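PDB 6K0Z: aldehyde dehydrogenase from Staphylococcus aureus, which catalyses the NAD+-dependent oxidation of 4,4'-diaponeurosporen-4-al to 4,4'-diaponeurosporenoic acid, a step in the biosynthesis of the carotenoid staphyloxanthin. Local coordinates for residues Tyr16-Phe21 and Thr141-Pro146; Ser105-Glu110 and Glu434-Phe439; Gly219-Val224 and Pro254-Val259; Ile225-Ala230 and Leu375-Glu380. The protein carries 1 engineered substitution. All blocks are in the same frame, centred on the assembly; numbering follows the deposited sequence.

Contact 1 of 4, residues Tyr16-Phe21 and Thr141-Pro146; sequences YDSKAF and TAIIKP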
# COMPACT_ATOMS: atom_id res chain seq x y z
N TYR A 16 20.03 -13.95 -6.40
CA TYR A 16 19.84 -14.26 -7.81
C TYR A 16 19.26 -15.65 -8.00
O TYR A 16 18.48 -15.88 -8.93
CB TYR A 16 21.17 -14.13 -8.54
CG TYR A 16 21.40 -12.74 -9.09
CD1 TYR A 16 20.76 -12.33 -10.25
CD2 TYR A 16 22.26 -11.85 -8.46
CE1 TYR A 16 20.97 -11.07 -10.77
CE2 TYR A 16 22.48 -10.59 -8.98
CZ TYR A 16 21.83 -10.20 -10.14
OH TYR A 16 22.03 -8.94 -10.67
N ASP A 17 19.62 -16.60 -7.13
CA ASP A 17 19.05 -17.94 -7.26
C ASP A 17 17.57 -17.94 -6.93
O ASP A 17 16.77 -18.58 -7.62
CB ASP A 17 19.80 -18.92 -6.38
CG ASP A 17 21.01 -19.50 -7.07
OD1 ASP A 17 20.93 -19.72 -8.30
OD2 ASP A 17 22.03 -19.72 -6.40
N SER A 18 17.17 -17.21 -5.88
CA SER A 18 15.76 -17.11 -5.54
C SER A 18 14.98 -16.49 -6.69
O SER A 18 13.91 -16.99 -7.06
CB SER A 18 15.58 -16.28 -4.27
OG SER A 18 14.32 -16.51 -3.67
N LYS A 19 15.51 -15.43 -7.28
CA LYS A 19 14.87 -14.80 -8.42
C LYS A 19 14.76 -15.78 -9.59
O LYS A 19 13.72 -15.84 -10.27
CB LYS A 19 15.63 -13.54 -8.82
CG LYS A 19 14.81 -12.53 -9.57
CD LYS A 19 15.60 -11.27 -9.91
CE LYS A 19 14.93 -10.53 -11.08
NZ LYS A 19 15.28 -9.08 -11.16
N ALA A 20 15.81 -16.56 -9.84
CA ALA A 20 15.78 -17.49 -10.97
C ALA A 20 14.74 -18.57 -10.75
O ALA A 20 14.03 -18.96 -11.69
CB ALA A 20 17.15 -18.10 -11.21
N PHE A 21 14.62 -19.08 -9.53
CA PHE A 21 13.60 -20.08 -9.26
C PHE A 21 12.21 -19.51 -9.46
O PHE A 21 11.34 -20.17 -10.03
CB PHE A 21 13.75 -20.64 -7.84
CG PHE A 21 12.69 -21.64 -7.47
CD1 PHE A 21 12.70 -22.92 -8.01
CD2 PHE A 21 11.69 -21.30 -6.58
CE1 PHE A 21 11.73 -23.84 -7.67
CE2 PHE A 21 10.71 -22.22 -6.23
CZ PHE A 21 10.74 -23.49 -6.77
N THR A 141 8.89 -16.20 -3.97
CA THR A 141 10.03 -16.72 -3.23
C THR A 141 10.38 -15.75 -2.10
O THR A 141 9.94 -14.60 -2.09
CB THR A 141 11.23 -16.94 -4.14
OG1 THR A 141 11.65 -15.70 -4.71
CG2 THR A 141 10.86 -17.89 -5.25
N ALA A 142 11.15 -16.23 -1.14
CA ALA A 142 11.37 -15.44 0.06
C ALA A 142 12.79 -15.61 0.56
O ALA A 142 13.33 -16.72 0.56
CB ALA A 142 10.40 -15.81 1.18
N ILE A 143 13.38 -14.50 0.98
CA ILE A 143 14.63 -14.49 1.73
C ILE A 143 14.32 -13.86 3.07
O ILE A 143 13.72 -12.78 3.14
CB ILE A 143 15.74 -13.74 0.97
CG1 ILE A 143 16.21 -14.61 -0.20
CG2 ILE A 143 16.89 -13.40 1.90
CD1 ILE A 143 16.88 -13.84 -1.27
N ILE A 144 14.71 -14.55 4.15
CA ILE A 144 14.29 -14.21 5.50
C ILE A 144 15.50 -13.74 6.29
O ILE A 144 16.55 -14.39 6.28
CB ILE A 144 13.62 -15.41 6.20
CG1 ILE A 144 12.26 -15.66 5.58
CG2 ILE A 144 13.50 -15.17 7.70
CD1 ILE A 144 11.73 -17.04 5.80
N LYS A 145 15.35 -12.61 6.98
CA LYS A 145 16.39 -12.07 7.84
C LYS A 145 15.91 -12.07 9.28
O LYS A 145 15.18 -11.15 9.69
CB LYS A 145 16.77 -10.67 7.39
CG LYS A 145 17.77 -9.97 8.29
CD LYS A 145 19.06 -10.75 8.41
CE LYS A 145 19.84 -10.23 9.59
NZ LYS A 145 18.93 -9.96 10.74
N PRO A 146 16.25 -13.07 10.08
CA PRO A 146 15.82 -13.09 11.48
C PRO A 146 16.84 -12.42 12.39
O PRO A 146 18.03 -12.35 12.09
CB PRO A 146 15.70 -14.59 11.78
CG PRO A 146 16.79 -15.19 10.95
CD PRO A 146 16.91 -14.33 9.70
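The Phe-21 ring meets Thr-141 at its edge and not over a face: methyl CG2 of the threonine lies near the ring plane, 3.8 Å from CD2. This is helix-on-sheet packing in the Rossmann-like coenzyme-binding domain of the aldehyde dehydrogenase fold. The N-terminal helix 10-24 lies against strand 141-145, which is flanked by parallel strands on both edges. The local axes approach to 8.4 Å, and their directions are nearly antiparallel at 161°. Phe-21 and Ser-18, one turn apart on the helix, both face the start of the strand.

Thr-141 answers them with its two branches. With chi1 at 62°, OG1 sits between the backbone N and the carbonyl carbon and is turned to the serine, while CG2 goes to the phenylalanine. OG1 donates a hydrogen bond to Ser-18 OG at 3.0 Å. It also bonds to Thr-114 OG1 on the adjoining strand 104-118, and Ser-18 OG makes a weak bond to the Asn-168 carbonyl. A short chain of hydroxyls is thereby satisfied within a buried helix-sheet seam.

Ala-142 and Ile-144 turn to the other side of the sheet, where helix 126-138 covers them with Leu-132. Ile-143, two residues beyond Thr-141 and facing the helix again, brings its terminal methyl CD1 to 4.1 Å from Ser-18 CB.

Contact 2 of 4, residues Ser105-Glu110 and Glu434-Phe439; sequences SYIKKE and EKSYIF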
# COMPACT_ATOMS: atom_id res chain seq x y z
N SER A 105 -14.38 -7.96 -17.48
CA SER A 105 -13.50 -7.28 -16.55
C SER A 105 -13.07 -8.26 -15.46
O SER A 105 -13.91 -8.97 -14.90
CB SER A 105 -14.18 -6.05 -15.92
OG SER A 105 -14.39 -5.03 -16.89
N TYR A 106 -11.76 -8.28 -15.16
CA TYR A 106 -11.20 -9.22 -14.20
C TYR A 106 -10.11 -8.55 -13.38
O TYR A 106 -9.53 -7.54 -13.77
CB TYR A 106 -10.59 -10.46 -14.87
CG TYR A 106 -11.43 -11.12 -15.94
CD1 TYR A 106 -11.48 -10.60 -17.23
CD2 TYR A 106 -12.15 -12.27 -15.67
CE1 TYR A 106 -12.23 -11.21 -18.22
CE2 TYR A 106 -12.91 -12.88 -16.66
CZ TYR A 106 -12.95 -12.35 -17.93
OH TYR A 106 -13.70 -12.96 -18.91
N ILE A 107 -9.80 -9.17 -12.24
CA ILE A 107 -8.64 -8.81 -11.44
C ILE A 107 -7.93 -10.11 -11.11
O ILE A 107 -8.49 -10.97 -10.42
CB ILE A 107 -9.02 -8.06 -10.16
CG1 ILE A 107 -9.56 -6.67 -10.50
CG2 ILE A 107 -7.81 -7.95 -9.23
CD1 ILE A 107 -10.27 -6.01 -9.36
N LYS A 108 -6.70 -10.25 -11.59
CA LYS A 108 -5.89 -11.42 -11.32
C LYS A 108 -5.00 -11.14 -10.12
O LYS A 108 -4.51 -10.02 -9.94
CB LYS A 108 -5.06 -11.78 -12.55
CG LYS A 108 -3.99 -12.84 -12.33
CD LYS A 108 -3.56 -13.47 -13.63
CE LYS A 108 -2.94 -14.83 -13.41
NZ LYS A 108 -1.47 -14.74 -13.11
N LYS A 109 -4.82 -12.14 -9.27
CA LYS A 109 -4.02 -12.00 -8.05
C LYS A 109 -2.68 -12.69 -8.30
O LYS A 109 -2.58 -13.92 -8.21
CB LYS A 109 -4.73 -12.60 -6.85
CG LYS A 109 -6.25 -12.37 -6.80
CD LYS A 109 -6.61 -11.02 -6.21
CE LYS A 109 -8.07 -10.97 -5.82
NZ LYS A 109 -8.25 -11.22 -4.36
N GLU A 110 -1.64 -11.90 -8.59
CA GLU A 110 -0.35 -12.45 -8.98
C GLU A 110 0.75 -12.03 -8.00
O GLU A 110 0.67 -10.97 -7.37
CB GLU A 110 0.03 -12.01 -10.40
CG GLU A 110 0.74 -10.67 -10.47
CD GLU A 110 0.92 -10.19 -11.91
OE1 GLU A 110 0.50 -10.93 -12.83
OE2 GLU A 110 1.53 -9.12 -12.12
N GLU A 434 -2.58 -6.91 -7.59
CA GLU A 434 -3.90 -7.08 -8.19
C GLU A 434 -3.84 -6.48 -9.58
O GLU A 434 -3.62 -5.27 -9.74
CB GLU A 434 -4.98 -6.44 -7.33
CG GLU A 434 -5.22 -7.21 -6.07
CD GLU A 434 -6.46 -6.78 -5.35
OE1 GLU A 434 -6.98 -5.68 -5.64
OE2 GLU A 434 -6.92 -7.56 -4.48
N LYS A 435 -4.00 -7.32 -10.59
CA LYS A 435 -3.77 -6.96 -11.97
C LYS A 435 -5.11 -6.92 -12.69
O LYS A 435 -5.71 -7.96 -12.96
CB LYS A 435 -2.80 -7.94 -12.63
CG LYS A 435 -2.27 -7.51 -13.99
CD LYS A 435 -1.16 -8.45 -14.50
CE LYS A 435 -1.74 -9.70 -15.13
NZ LYS A 435 -0.70 -10.77 -15.24
N SER A 436 -5.58 -5.71 -12.98
CA SER A 436 -6.81 -5.54 -13.74
C SER A 436 -6.57 -5.87 -15.20
O SER A 436 -5.67 -5.32 -15.83
CB SER A 436 -7.32 -4.11 -13.61
OG SER A 436 -7.59 -3.79 -12.27
N TYR A 437 -7.40 -6.74 -15.76
CA TYR A 437 -7.39 -6.87 -17.21
C TYR A 437 -8.82 -7.03 -17.72
O TYR A 437 -9.69 -7.56 -17.02
CB TYR A 437 -6.49 -8.03 -17.68
CG TYR A 437 -6.92 -9.42 -17.29
CD1 TYR A 437 -6.61 -9.95 -16.04
CD2 TYR A 437 -7.58 -10.23 -18.20
CE1 TYR A 437 -6.99 -11.24 -15.70
CE2 TYR A 437 -7.97 -11.51 -17.87
CZ TYR A 437 -7.67 -12.02 -16.63
OH TYR A 437 -8.07 -13.30 -16.32
N ILE A 438 -9.05 -6.51 -18.92
CA ILE A 438 -10.34 -6.62 -19.58
C ILE A 438 -10.23 -7.53 -20.79
O ILE A 438 -9.14 -7.92 -21.22
CB ILE A 438 -10.91 -5.24 -19.98
CG1 ILE A 438 -10.00 -4.58 -21.01
CG2 ILE A 438 -11.08 -4.36 -18.76
CD1 ILE A 438 -10.73 -3.70 -22.00
N PHE A 439 -11.38 -7.88 -21.36
CA PHE A 439 -11.44 -8.76 -22.52
C PHE A 439 -12.62 -8.31 -23.36
O PHE A 439 -13.78 -8.54 -22.98
CB PHE A 439 -11.56 -10.22 -22.09
CG PHE A 439 -12.08 -11.14 -23.17
CD1 PHE A 439 -11.47 -11.18 -24.42
CD2 PHE A 439 -13.16 -11.97 -22.93
CE1 PHE A 439 -11.95 -12.02 -25.41
CE2 PHE A 439 -13.64 -12.82 -23.92
CZ PHE A 439 -13.03 -12.85 -25.16
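Tyr-106 and Tyr-437 come together through two different first torsions: CG of Tyr-106 is anti to its carbonyl carbon (chi1 -47°), whereas CG of Tyr-437 stands between backbone N and carbonyl carbon (chi1 66°), leaning its ring over the neighbouring strand. They are an antiparallel hydrogen-bonded pair in the sheet of the oligomerisation arm, where strand 104-118 runs between strands 92-94 and 432-439. The ring planes are close to parallel, at 14°, but slid apart with centroids 5.0 Å from each other, so there is little overlap. What covers a face of the Tyr-437 ring is CB of Tyr-106, a CH-pi contact 3.9 Å from the ring centroid. Lys-108 CB abuts the edge of the same ring, and Tyr-106 CE1 reaches CB of Phe-439 at 4.1 Å.

The backbone is tied by reciprocal bonds at two pairs, Tyr-106 with Tyr-437 and Lys-108 with Lys-435. At the latter pair, each N to the other residue's O measures 2.8 Å, and both bonds are nearly straight.

Tyr-437, Ile-438 and Phe-439 also pair, in parallel, with a strand of the second subunit, carrying the sheet across the dimer interface. On the far side from the tyrosines, Glu-434 OE2 has a long salt bridge to Lys-109 NZ, while OE1 binds Arg-421 of the second subunit. On the tyrosine face, Lys-435 NZ bonds to Ile-387 O of that subunit, and Glu-110 OE2 to its Ser-391 OG. Between them, Lys-435 NZ meets Glu-110 OE1 on the syn side of the carboxylate at 2.7 Å.

Contact 3 of 4, residues Gly219-Val224 and Pro254-Val259; sequences GGKSPV and PDYILV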
# COMPACT_ATOMS: atom_id res chain seq x y z
N GLY A 219 7.12 1.27 15.84
CA GLY A 219 6.51 1.31 17.16
C GLY A 219 6.03 2.69 17.51
O GLY A 219 5.31 3.31 16.72
N GLY A 220 6.46 3.22 18.66
CA GLY A 220 5.90 4.41 19.25
C GLY A 220 5.58 4.12 20.70
O GLY A 220 6.10 3.18 21.29
N LYS A 221 4.69 4.92 21.29
CA LYS A 221 4.32 4.77 22.69
C LYS A 221 2.80 4.61 22.78
O LYS A 221 2.06 5.58 22.64
CB LYS A 221 4.82 5.94 23.53
CG LYS A 221 6.32 5.90 23.79
CD LYS A 221 6.81 7.14 24.54
CE LYS A 221 6.37 7.12 25.99
NZ LYS A 221 7.26 6.26 26.80
N SER A 222 2.35 3.40 23.01
CA SER A 222 0.94 3.10 22.94
C SER A 222 0.21 3.63 24.17
O SER A 222 0.54 3.22 25.30
CB SER A 222 0.74 1.63 22.79
OG SER A 222 1.07 1.26 21.47
N PRO A 223 -0.74 4.54 24.01
CA PRO A 223 -1.43 5.08 25.20
C PRO A 223 -2.51 4.13 25.69
O PRO A 223 -2.98 3.25 24.97
CB PRO A 223 -2.08 6.40 24.71
CG PRO A 223 -2.14 6.25 23.23
CD PRO A 223 -1.10 5.28 22.78
N VAL A 224 -2.87 4.28 26.95
CA VAL A 224 -4.08 3.68 27.48
C VAL A 224 -4.78 4.69 28.38
O VAL A 224 -4.23 5.13 29.40
CB VAL A 224 -3.82 2.34 28.21
CG1 VAL A 224 -2.70 2.47 29.21
CG2 VAL A 224 -5.10 1.81 28.85
N PRO A 254 0.80 -1.72 26.23
CA PRO A 254 0.62 -0.38 26.80
C PRO A 254 1.95 0.15 27.29
O PRO A 254 2.60 -0.44 28.15
CB PRO A 254 -0.37 -0.61 27.95
CG PRO A 254 -0.33 -2.08 28.23
CD PRO A 254 0.00 -2.74 26.92
N ASP A 255 2.37 1.27 26.71
CA ASP A 255 3.61 1.91 27.11
C ASP A 255 3.45 2.85 28.29
O ASP A 255 4.40 3.01 29.07
CB ASP A 255 4.20 2.67 25.92
CG ASP A 255 5.61 3.10 26.17
OD1 ASP A 255 5.82 4.15 26.83
OD2 ASP A 255 6.51 2.38 25.70
N TYR A 256 2.29 3.48 28.44
CA TYR A 256 2.05 4.35 29.59
C TYR A 256 0.55 4.55 29.74
O TYR A 256 -0.21 4.38 28.79
CB TYR A 256 2.76 5.70 29.43
CG TYR A 256 2.25 6.53 28.28
CD1 TYR A 256 1.16 7.38 28.44
CD2 TYR A 256 2.85 6.46 27.03
CE1 TYR A 256 0.70 8.14 27.39
CE2 TYR A 256 2.39 7.21 25.98
CZ TYR A 256 1.31 8.05 26.16
OH TYR A 256 0.85 8.80 25.11
N ILE A 257 0.15 4.92 30.96
CA ILE A 257 -1.26 5.06 31.31
C ILE A 257 -1.59 6.54 31.46
O ILE A 257 -0.88 7.28 32.14
CB ILE A 257 -1.61 4.31 32.61
CG1 ILE A 257 -1.34 2.81 32.46
CG2 ILE A 257 -3.07 4.56 32.98
CD1 ILE A 257 -1.81 2.00 33.64
N LEU A 258 -2.68 6.96 30.82
CA LEU A 258 -3.30 8.25 31.10
C LEU A 258 -4.55 7.96 31.91
O LEU A 258 -5.59 7.59 31.36
CB LEU A 258 -3.64 9.00 29.81
CG LEU A 258 -2.48 9.54 28.97
CD1 LEU A 258 -3.03 10.27 27.75
CD2 LEU A 258 -1.61 10.45 29.79
N VAL A 259 -4.44 8.12 33.23
CA VAL A 259 -5.51 7.76 34.17
C VAL A 259 -6.10 9.05 34.73
O VAL A 259 -5.37 9.97 35.12
CB VAL A 259 -4.99 6.84 35.29
CG1 VAL A 259 -3.84 7.48 36.03
CG2 VAL A 259 -6.10 6.50 36.25
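Lys-221 NZ is gripped by Asp-255 OD1 in a 2.6 Å salt bridge, by the Glu-342 carbonyl and, weakly, by that of Ile-339. The pair lies just ahead of the two strands of a beta-alpha-beta crossover of the catalytic domain, in which strand 223-226, helix 232-244 and strand 256-260 follow one another and the two strands lie side by side in parallel. The lysine reaches the acid by curling: chi3 (73°) and chi4 (80°) both bend the chain, so NZ comes to OD1 on its syn side, 26° out of the carboxylate plane. Asp-255 OD2 accepts from Ile-344 N, and with both oxygens held the carboxylate is fixed in rotation.

The same lysine lies across the edge of Tyr-256, its CB 3.7 Å from CE2. One face of that ring receives Pro-223, whose CA sits above it, displaced toward the rim, while Pro-223 CB touches the hydroxyl end. Helix 357-366 adds Ile-364 against both Tyr-256 and Pro-223.

Backbone bonds stitch the segments unevenly. Asp-255 N approaches Ser-222 O in the carbonyl plane, on a lone pair, at 3.0 Å. The next bond, Val-224 N to Tyr-256 O, is weak and bent. Order returns further on, with Leu-258 N giving a 2.8 Å bond to Val-224 O. On the face opposite the tyrosine, Val-224 and Ile-257 point the same way, side by side, and their CG1 atoms pack 3.5 Å apart.

Contact 4 of 4, residues Ile225-Ala230 and Leu375-Glu380; sequences IVDETA and LFSEDE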
# COMPACT_ATOMS: atom_id res chain seq x y z
N ILE A 225 -6.00 5.07 27.99
CA ILE A 225 -6.81 6.03 28.72
C ILE A 225 -7.71 5.25 29.67
O ILE A 225 -8.58 4.48 29.23
CB ILE A 225 -7.63 6.89 27.75
CG1 ILE A 225 -6.72 7.56 26.72
CG2 ILE A 225 -8.44 7.92 28.51
CD1 ILE A 225 -7.42 7.99 25.46
N VAL A 226 -7.48 5.41 30.96
CA VAL A 226 -8.33 4.84 32.00
C VAL A 226 -9.23 5.96 32.52
O VAL A 226 -8.76 6.89 33.18
CB VAL A 226 -7.51 4.20 33.13
CG1 VAL A 226 -8.43 3.48 34.10
CG2 VAL A 226 -6.49 3.22 32.53
N ASP A 227 -10.51 5.85 32.21
CA ASP A 227 -11.45 6.96 32.28
C ASP A 227 -12.24 6.93 33.58
O ASP A 227 -12.37 5.89 34.23
CB ASP A 227 -12.37 6.90 31.06
CG ASP A 227 -13.34 8.05 30.98
OD1 ASP A 227 -12.90 9.22 30.90
OD2 ASP A 227 -14.56 7.76 30.97
N GLU A 228 -12.78 8.10 33.95
CA GLU A 228 -13.51 8.27 35.20
C GLU A 228 -14.62 7.23 35.39
O GLU A 228 -15.02 6.96 36.53
CB GLU A 228 -14.10 9.69 35.27
CG GLU A 228 -15.02 10.03 34.10
CD GLU A 228 -15.53 11.46 34.12
OE1 GLU A 228 -15.36 12.15 35.15
OE2 GLU A 228 -16.11 11.90 33.11
N THR A 229 -15.12 6.64 34.31
CA THR A 229 -16.20 5.67 34.38
C THR A 229 -15.72 4.23 34.26
O THR A 229 -16.52 3.35 33.94
CB THR A 229 -17.23 5.97 33.29
OG1 THR A 229 -16.81 5.34 32.07
CG2 THR A 229 -17.34 7.46 33.05
N ALA A 230 -14.44 3.97 34.52
CA ALA A 230 -13.86 2.69 34.15
C ALA A 230 -14.24 1.58 35.13
O ALA A 230 -14.72 1.82 36.23
CB ALA A 230 -12.33 2.79 34.09
N LEU A 375 -8.45 2.27 25.41
CA LEU A 375 -9.30 3.08 26.27
C LEU A 375 -10.12 2.17 27.16
O LEU A 375 -10.81 1.27 26.67
CB LEU A 375 -10.23 3.99 25.45
CG LEU A 375 -11.44 4.55 26.20
CD1 LEU A 375 -11.04 5.47 27.34
CD2 LEU A 375 -12.36 5.29 25.25
N PHE A 376 -10.05 2.40 28.46
CA PHE A 376 -10.88 1.69 29.42
C PHE A 376 -11.92 2.66 29.95
O PHE A 376 -11.62 3.54 30.77
CB PHE A 376 -10.02 1.08 30.53
CG PHE A 376 -9.33 -0.18 30.12
CD1 PHE A 376 -10.00 -1.39 30.16
CD2 PHE A 376 -8.03 -0.16 29.65
CE1 PHE A 376 -9.38 -2.56 29.77
CE2 PHE A 376 -7.41 -1.33 29.25
CZ PHE A 376 -8.08 -2.53 29.31
N SER A 377 -13.15 2.53 29.44
CA SER A 377 -14.23 3.43 29.80
C SER A 377 -15.56 2.75 29.51
O SER A 377 -15.68 1.95 28.58
CB SER A 377 -14.17 4.74 29.02
OG SER A 377 -15.41 5.42 29.09
N GLU A 378 -16.55 3.09 30.33
CA GLU A 378 -17.92 2.66 30.13
C GLU A 378 -18.78 3.74 29.49
O GLU A 378 -19.97 3.50 29.24
CB GLU A 378 -18.56 2.22 31.45
CG GLU A 378 -17.97 0.95 32.06
CD GLU A 378 -18.07 -0.26 31.13
OE1 GLU A 378 -17.31 -1.22 31.31
OE2 GLU A 378 -18.93 -0.25 30.22
N ASP A 379 -18.22 4.91 29.22
CA ASP A 379 -18.97 6.02 28.66
C ASP A 379 -18.90 5.99 27.14
O ASP A 379 -17.80 5.97 26.57
CB ASP A 379 -18.46 7.35 29.18
CG ASP A 379 -19.27 8.52 28.67
OD1 ASP A 379 -20.47 8.30 28.37
OD2 ASP A 379 -18.73 9.63 28.57
N GLU A 380 -20.06 6.01 26.49
CA GLU A 380 -20.12 5.84 25.04
C GLU A 380 -19.67 7.09 24.30
O GLU A 380 -18.90 6.99 23.33
CB GLU A 380 -21.53 5.45 24.62
CG GLU A 380 -21.75 5.42 23.13
CD GLU A 380 -23.02 4.69 22.75
OE1 GLU A 380 -23.95 5.35 22.23
OE2 GLU A 380 -23.09 3.46 22.97
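Two neighbouring parallel strands of the catalytic-domain sheet, 223-226 and 372-376, end together here, and the turns that follow them are laced by side chains. Ile-225 pairs with Leu-375 and Val-226 with Phe-376: Phe-376 N bonds to Ile-225 O at 2.7 Å, and Asp-227 N to Phe-376 O at 2.9 Å. The end of Leu-375 comes across to Ile-225, CD1 lying 3.7 Å from its CB.

Past the strands, Asp-227 opens a type I beta turn to Ala-230, and Ser-377 makes an ST turn, its OG accepting from Asp-379 N. That OG also donates to Asp-227 OD2 at 3.1 Å, coming from above the carboxylate plane. Thr-229, its OG1 set between backbone N and carbonyl carbon by chi1 of 85°, accepts from Glu-378 N at 2.9 Å. The beta turn after one strand is thus tied to the ST turn after the other.

Asp-379 is the N-cap of helix 380-389, weakly capping Ala-382 N, and Glu-378 OE1 bonds to Thr-442 of the second subunit. Helix 380-389 covers Ile-225 and Leu-375 through Val-386, whereas helix 232-244 lies on the other face, against Val-226 and Phe-376.

Contacts 3 and 4 form one continuous patch, sharing strand 223-226, which lies between strands 256-260 and 372-376. Leu-258 O probably bonds to Val-226 N at 2.9 Å, and Val-224 CG2 packs on Phe-376 CD2 at 3.6 Å. Contact 3 lies nearer the catalytic machinery: the Ser-222 side chain is about 7 Å from that of Ser-251, at the predicted position of the family's catalytic cysteine and probably the engineered substitution, and about 11 Å from that of Glu-217, also a predicted active-site residue. Contacts 1 and 2 belong to the other sheet, their centres about 26 Å apart. Contact 2 lies in the oligomerisation arm, its centre about 47 Å from that of contact 4, which also touches the second subunit through Glu-378.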